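Local coordinates for protection of telomeres protein poz1 (PDB 5WE0) that binds telomeric DNA and negatively regulates telomerase, and with it telomere length, in fission yeast, at residues A[94-97]-A[98-102]; A[183-186]-A[187-190]. All blocks are in the same frame, centred on the assembly; numbering follows the deposited sequence.

Two short helical stretches illustrate how the same i to i+4 ladder serves different surroundings in one all-helical chain. Interaction 1 (94-97 with 98-102) lies near the start of helix 93-115, its centre about 7 Å from the centre of the chain, where a water joins two side chains beside a bound protein partner. Interaction 2 (183-186 with 187-190), near the end of helix 179-188, has its centre about 26 Å from that of the chain and carries a salt bridge on its outer side. The centres of interactions 1 and 2 are about 23 Å apart and their nearest atoms about 12 Å, without touching. Helices 130-157 and 164-174 pack against both, so the two stretches share neighbours.

Interaction 1 (A[94-97]-A[98-102]); sequences SLIS and NALER
Ser94 and Asn98, one helical turn apart, are joined twice: directly through the backbone and, at their side chains, through a water. Asn98 N donates to Ser94 O at 3.0 Å, while the water lies 2.9 Å from Ser94 OG and gives a hydrogen to Asn98 OD1 over 2.9 Å. The carboxamide reaches back over the preceding turn because its CG stands beside the backbone N and opposite the carbonyl carbon (chi1 -68°), which sets Asn98 CG 3.3 Å from Ser94 O. The same ladder runs on with Ala99 N to Leu95 O at 2.8 Å, then Leu100 N to Ile96 O and Glu101 N to Ser97 O. On the inward side of the turn a branch of each apolar residue meets the other, Ile96 CG2 lying 4.3 Å from Leu100 CD1.

Further out, Ile148 of helix 130-157 touches both Ile96 and Leu100, and Phe60 of helix 54-64 packs on Leu95 and Ala99. Ser97 turns its OG anti to the backbone N (chi1 -165°), where it hydrogen-bonds Trp174 NE1 of helix 164-174. Asn98 ND2 instead hydrogen-bonds an acidic side chain of another protein's chain, and Arg102 forms a salt bridge with that chain too.

Replacing Asn98 with an alanine would remove the carboxamide, and is likely to cost the water one of its partners and leave the acidic group of the other protein without this amide donor. Asn98 thus uses both ends of its carboxamide, the oxygen accepting from the water and the nitrogen donating to the partner protein, a division that is likely to fix which way round the amide is turned.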
ATOM      1  N   SER A  94       9.695  -0.303   8.542  1.00 38.00           N
ATOM      2  CA  SER A  94       8.835  -1.431   8.871  1.00 36.98           C
ATOM      3  C   SER A  94       7.424  -1.228   8.314  1.00 36.56           C
ATOM      4  O   SER A  94       6.858  -2.133   7.685  1.00 36.33           O
ATOM      5  CB  SER A  94       8.811  -1.629  10.385  1.00 35.68           C
ATOM      6  OG  SER A  94       7.982  -2.718  10.741  1.00 46.07           O
ATOM      7  N   LEU A  95       6.862  -0.025   8.501  1.00 33.34           N
ATOM      8  CA  LEU A  95       5.528   0.278   7.994  1.00 31.20           C
ATOM      9  C   LEU A  95       5.478   0.177   6.473  1.00 31.16           C
ATOM     10  O   LEU A  95       4.567  -0.445   5.914  1.00 29.26           O
ATOM     11  CB  LEU A  95       5.098   1.675   8.454  1.00 29.83           C
ATOM     12  CG  LEU A  95       3.830   2.284   7.842  1.00 33.88           C
ATOM     13  CD1 LEU A  95       2.576   1.545   8.296  1.00 34.15           C
ATOM     14  CD2 LEU A  95       3.718   3.784   8.140  1.00 31.86           C
ATOM     15  N   ILE A  96       6.441   0.804   5.785  1.00 31.38           N
ATOM     16  CA  ILE A  96       6.414   0.821   4.324  1.00 26.88           C
ATOM     17  C   ILE A  96       6.639  -0.581   3.763  1.00 27.39           C
ATOM     18  O   ILE A  96       6.055  -0.961   2.746  1.00 29.22           O
ATOM     19  CB  ILE A  96       7.456   1.819   3.783  1.00 27.81           C
ATOM     20  CG1 ILE A  96       7.118   3.261   4.211  1.00 28.07           C
ATOM     21  CG2 ILE A  96       7.540   1.699   2.259  1.00 27.86           C
ATOM     22  CD1 ILE A  96       5.692   3.731   3.805  1.00 28.15           C
ATOM     23  N   SER A  97       7.464  -1.376   4.415  1.00 29.04           N
ATOM     24  CA  SER A  97       7.633  -2.759   3.991  1.00 27.57           C
ATOM     25  C   SER A  97       6.318  -3.533   4.108  1.00 29.09           C
ATOM     26  O   SER A  97       5.976  -4.325   3.218  1.00 27.87           O
ATOM     27  CB  SER A  97       8.746  -3.399   4.824  1.00 29.41           C
ATOM     28  OG  SER A  97       9.191  -4.601   4.258  1.00 43.39           O
ATOM     29  N   ASN A  98       5.569  -3.324   5.205  1.00 27.46           N
ATOM     30  CA  ASN A  98       4.262  -3.961   5.348  1.00 26.74           C
ATOM     31  C   ASN A  98       3.286  -3.460   4.295  1.00 29.86           C
ATOM     32  O   ASN A  98       2.522  -4.245   3.718  1.00 27.23           O
ATOM     33  CB  ASN A  98       3.692  -3.708   6.740  1.00 31.86           C
ATOM     34  CG  ASN A  98       4.473  -4.430   7.835  1.00 35.53           C
ATOM     35  OD1 ASN A  98       5.264  -5.325   7.564  1.00 33.69           O
ATOM     36  ND2 ASN A  98       4.250  -4.031   9.081  1.00 36.49           N
ATOM     37  N   ALA A  99       3.307  -2.151   4.026  1.00 27.76           N
ATOM     38  CA  ALA A  99       2.436  -1.594   3.003  1.00 24.42           C
ATOM     39  C   ALA A  99       2.711  -2.224   1.637  1.00 27.39           C
ATOM     40  O   ALA A  99       1.778  -2.454   0.860  1.00 24.06           O
ATOM     41  CB  ALA A  99       2.608  -0.076   2.947  1.00 21.56           C
ATOM     42  N   LEU A 100       3.993  -2.468   1.301  1.00 26.78           N
ATOM     43  CA  LEU A 100       4.309  -3.081   0.007  1.00 26.03           C
ATOM     44  C   LEU A 100       3.830  -4.518  -0.056  1.00 26.62           C
ATOM     45  O   LEU A 100       3.411  -4.998  -1.117  1.00 24.18           O
ATOM     46  CB  LEU A 100       5.805  -3.030  -0.273  1.00 27.12           C
ATOM     47  CG  LEU A 100       6.347  -1.658  -0.683  1.00 27.27           C
ATOM     48  CD1 LEU A 100       7.873  -1.622  -0.527  1.00 26.94           C
ATOM     49  CD2 LEU A 100       5.901  -1.351  -2.102  1.00 23.42           C
ATOM     50  N   GLU A 101       3.906  -5.223   1.062  1.00 24.24           N
ATOM     51  CA  GLU A 101       3.387  -6.570   1.081  1.00 30.62           C
ATOM     52  C   GLU A 101       1.873  -6.560   0.902  1.00 28.96           C
ATOM     53  O   GLU A 101       1.329  -7.390   0.171  1.00 30.94           O
ATOM     54  CB  GLU A 101       3.811  -7.260   2.374  1.00 33.83           C
ATOM     55  CG  GLU A 101       3.403  -8.704   2.433  1.00 46.01           C
ATOM     56  CD  GLU A 101       4.109  -9.468   3.540  1.00 56.15           C
ATOM     57  OE1 GLU A 101       3.714 -10.629   3.817  1.00 63.56           O
ATOM     58  OE2 GLU A 101       5.079  -8.919   4.116  1.00 60.38           O
ATOM     59  N   ARG A 102       1.219  -5.578   1.514  1.00 27.19           N
ATOM     60  CA  ARG A 102      -0.223  -5.427   1.395  1.00 28.91           C
ATOM     61  C   ARG A 102      -0.585  -5.102  -0.052  1.00 28.63           C
ATOM     62  O   ARG A 102      -1.527  -5.670  -0.604  1.00 30.83           O
ATOM     63  CB  ARG A 102      -0.728  -4.326   2.328  1.00 27.56           C
ATOM     64  CG  ARG A 102      -0.811  -4.741   3.789  1.00 30.04           C
ATOM     65  CD  ARG A 102      -1.455  -3.654   4.636  1.00 31.69           C
ATOM     66  NE  ARG A 102      -0.763  -3.471   5.908  1.00 35.44           N
ATOM     67  CZ  ARG A 102      -0.753  -4.366   6.889  1.00 44.49           C
ATOM     68  NH1 ARG A 102      -1.399  -5.515   6.748  1.00 36.29           N
ATOM     69  NH2 ARG A 102      -0.096  -4.115   8.013  1.00 30.15           N
TER
HETATM   70  O   HOH W   1       7.775  -4.985   8.876  1.00 39.68           O

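Interaction 2 (A[183-186]-A[187-190]); sequences EALQ and RLSK
Arg187 folds back along its helix to meet Glu183, the carboxylate and guanidinium planes standing 81° apart, nearly perpendicular. The salt bridge runs from Arg187 NH2 to Glu183 OE2 at 2.6 Å, but it is bent. The nitrogen is modelled above the carboxylate plane, not coplanar with it, but the two groups are built too close together, so the finer geometry is doubtful. A bend at chi3 (-57°) brings the guanidinium round over the preceding turn, where one face has Ala184 CA and Glu183 O over it, both set toward its rim. Ala184 CB comes within 3.4 Å of Arg187 NH2.

This is an i to i+4 ion pair on the last turns of helix 179-188. Beneath it the ladder continues through Leu188 N to Ala184 O at 2.9 Å and Ser189 N to Leu185 O at 3.2 Å, whereas the rung from Arg187 N to Glu183 O is weak. Leu185 and Leu188 slant across each other on the buried side, CD1 of the former 4.2 Å from CD2 of the latter, and both rest on Leu157 of helix 130-157.

Ser189 swings its hydroxyl between its own backbone N and carbonyl carbon (chi1 75°), from where OG donates to Gln186 O at 2.8 Å. His164 NE2 of helix 164-174 is also hydrogen-bonded to that hydroxyl. The Gln186 side chain leaves in the direction of the same helix, its NE2 hydrogen-bonded to Thr168 OG1, while the buried OE1 finds no partner and remains 3.7 Å from Ser189 OG.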
ATOM      1  N   GLU A 183      24.008  -2.048  -7.227  1.00 93.12           N
ATOM      2  CA  GLU A 183      25.360  -1.533  -7.400  1.00 90.14           C
ATOM      3  C   GLU A 183      25.469  -0.083  -6.937  1.00 86.96           C
ATOM      4  O   GLU A 183      26.237   0.239  -6.025  1.00 85.56           O
ATOM      5  CB  GLU A 183      25.716  -1.677  -8.887  1.00 95.58           C
ATOM      6  CG  GLU A 183      27.178  -1.586  -9.371  1.00101.65           C
ATOM      7  CD  GLU A 183      27.325  -0.409 -10.336  1.00102.53           C
ATOM      8  OE1 GLU A 183      28.284  -0.357 -11.154  1.00103.60           O
ATOM      9  OE2 GLU A 183      26.473   0.514 -10.234  1.00104.46           O
ATOM     10  N   ALA A 184      24.700   0.808  -7.574  1.00 84.39           N
ATOM     11  CA  ALA A 184      24.846   2.251  -7.384  1.00 81.00           C
ATOM     12  C   ALA A 184      24.209   2.727  -6.085  1.00 74.01           C
ATOM     13  O   ALA A 184      24.728   3.642  -5.440  1.00 70.59           O
ATOM     14  CB  ALA A 184      24.245   3.011  -8.574  1.00 81.60           C
ATOM     15  N   LEU A 185      23.077   2.137  -5.701  1.00 74.17           N
ATOM     16  CA  LEU A 185      22.392   2.570  -4.493  1.00 69.30           C
ATOM     17  C   LEU A 185      23.257   2.318  -3.271  1.00 65.62           C
ATOM     18  O   LEU A 185      23.242   3.113  -2.326  1.00 60.14           O
ATOM     19  CB  LEU A 185      21.050   1.849  -4.383  1.00 64.11           C
ATOM     20  CG  LEU A 185      19.948   2.493  -3.541  1.00 58.36           C
ATOM     21  CD1 LEU A 185      19.966   4.000  -3.659  1.00 57.09           C
ATOM     22  CD2 LEU A 185      18.600   1.977  -3.977  1.00 57.93           C
ATOM     23  N   GLN A 186      24.048   1.246  -3.290  1.00 68.09           N
ATOM     24  CA  GLN A 186      24.888   0.938  -2.143  1.00 69.01           C
ATOM     25  C   GLN A 186      26.180   1.757  -2.153  1.00 68.47           C
ATOM     26  O   GLN A 186      26.710   2.077  -1.083  1.00 62.07           O
ATOM     27  CB  GLN A 186      25.182  -0.568  -2.104  1.00 69.82           C
ATOM     28  CG  GLN A 186      23.978  -1.405  -1.648  1.00 69.33           C
ATOM     29  CD  GLN A 186      23.684  -1.266  -0.160  1.00 72.53           C
ATOM     30  OE1 GLN A 186      23.195  -0.228   0.292  1.00 69.14           O
ATOM     31  NE2 GLN A 186      23.955  -2.319   0.604  1.00 75.23           N
ATOM     32  N   ARG A 187      26.692   2.122  -3.333  1.00 69.69           N
ATOM     33  CA  ARG A 187      27.762   3.115  -3.383  1.00 66.67           C
ATOM     34  C   ARG A 187      27.300   4.444  -2.806  1.00 63.38           C
ATOM     35  O   ARG A 187      28.022   5.088  -2.035  1.00 60.55           O
ATOM     36  CB  ARG A 187      28.244   3.323  -4.819  1.00 72.62           C
ATOM     37  CG  ARG A 187      29.210   2.283  -5.364  1.00 77.92           C
ATOM     38  CD  ARG A 187      29.873   2.837  -6.612  1.00 80.96           C
ATOM     39  NE  ARG A 187      28.869   3.215  -7.598  1.00 86.98           N
ATOM     40  CZ  ARG A 187      28.438   2.397  -8.547  1.00 90.26           C
ATOM     41  NH1 ARG A 187      28.940   1.173  -8.611  1.00 92.18           N
ATOM     42  NH2 ARG A 187      27.516   2.791  -9.418  1.00 88.61           N
ATOM     43  N   LEU A 188      26.099   4.865  -3.174  1.00 61.78           N
ATOM     44  CA  LEU A 188      25.588   6.170  -2.787  1.00 59.09           C
ATOM     45  C   LEU A 188      25.327   6.274  -1.288  1.00 54.36           C
ATOM     46  O   LEU A 188      25.457   7.363  -0.710  1.00 51.31           O
ATOM     47  CB  LEU A 188      24.310   6.415  -3.560  1.00 52.93           C
ATOM     48  CG  LEU A 188      23.431   7.542  -3.092  1.00 53.29           C
ATOM     49  CD1 LEU A 188      24.193   8.865  -3.164  1.00 56.23           C
ATOM     50  CD2 LEU A 188      22.273   7.478  -3.996  1.00 55.44           C
ATOM     51  N   SER A 189      24.986   5.157  -0.640  1.00 52.73           N
ATOM     52  CA  SER A 189      24.842   5.160   0.804  1.00 49.06           C
ATOM     53  C   SER A 189      26.172   5.408   1.493  1.00 50.92           C
ATOM     54  O   SER A 189      26.188   5.811   2.661  1.00 50.04           O
ATOM     55  CB  SER A 189      24.240   3.836   1.270  1.00 50.62           C
ATOM     56  OG  SER A 189      25.188   2.782   1.218  1.00 52.49           O
ATOM     57  N   LYS A 190      27.285   5.206   0.790  1.00 52.60           N
ATOM     58  CA  LYS A 190      28.602   5.454   1.357  1.00 55.63           C
ATOM     59  C   LYS A 190      29.146   6.845   1.044  1.00 54.98           C
ATOM     60  O   LYS A 190      30.124   7.247   1.679  1.00 55.50           O
ATOM     61  CB  LYS A 190      29.587   4.373   0.889  1.00 57.91           C
ATOM     62  CG  LYS A 190      29.226   2.981   1.413  1.00 59.73           C
ATOM     63  CD  LYS A 190      29.395   2.915   2.936  1.00 60.37           C
ATOM     64  CE  LYS A 190      28.520   1.831   3.575  1.00 61.96           C
ATOM     65  NZ  LYS A 190      28.647   0.491   2.927  1.00 70.87           N
TER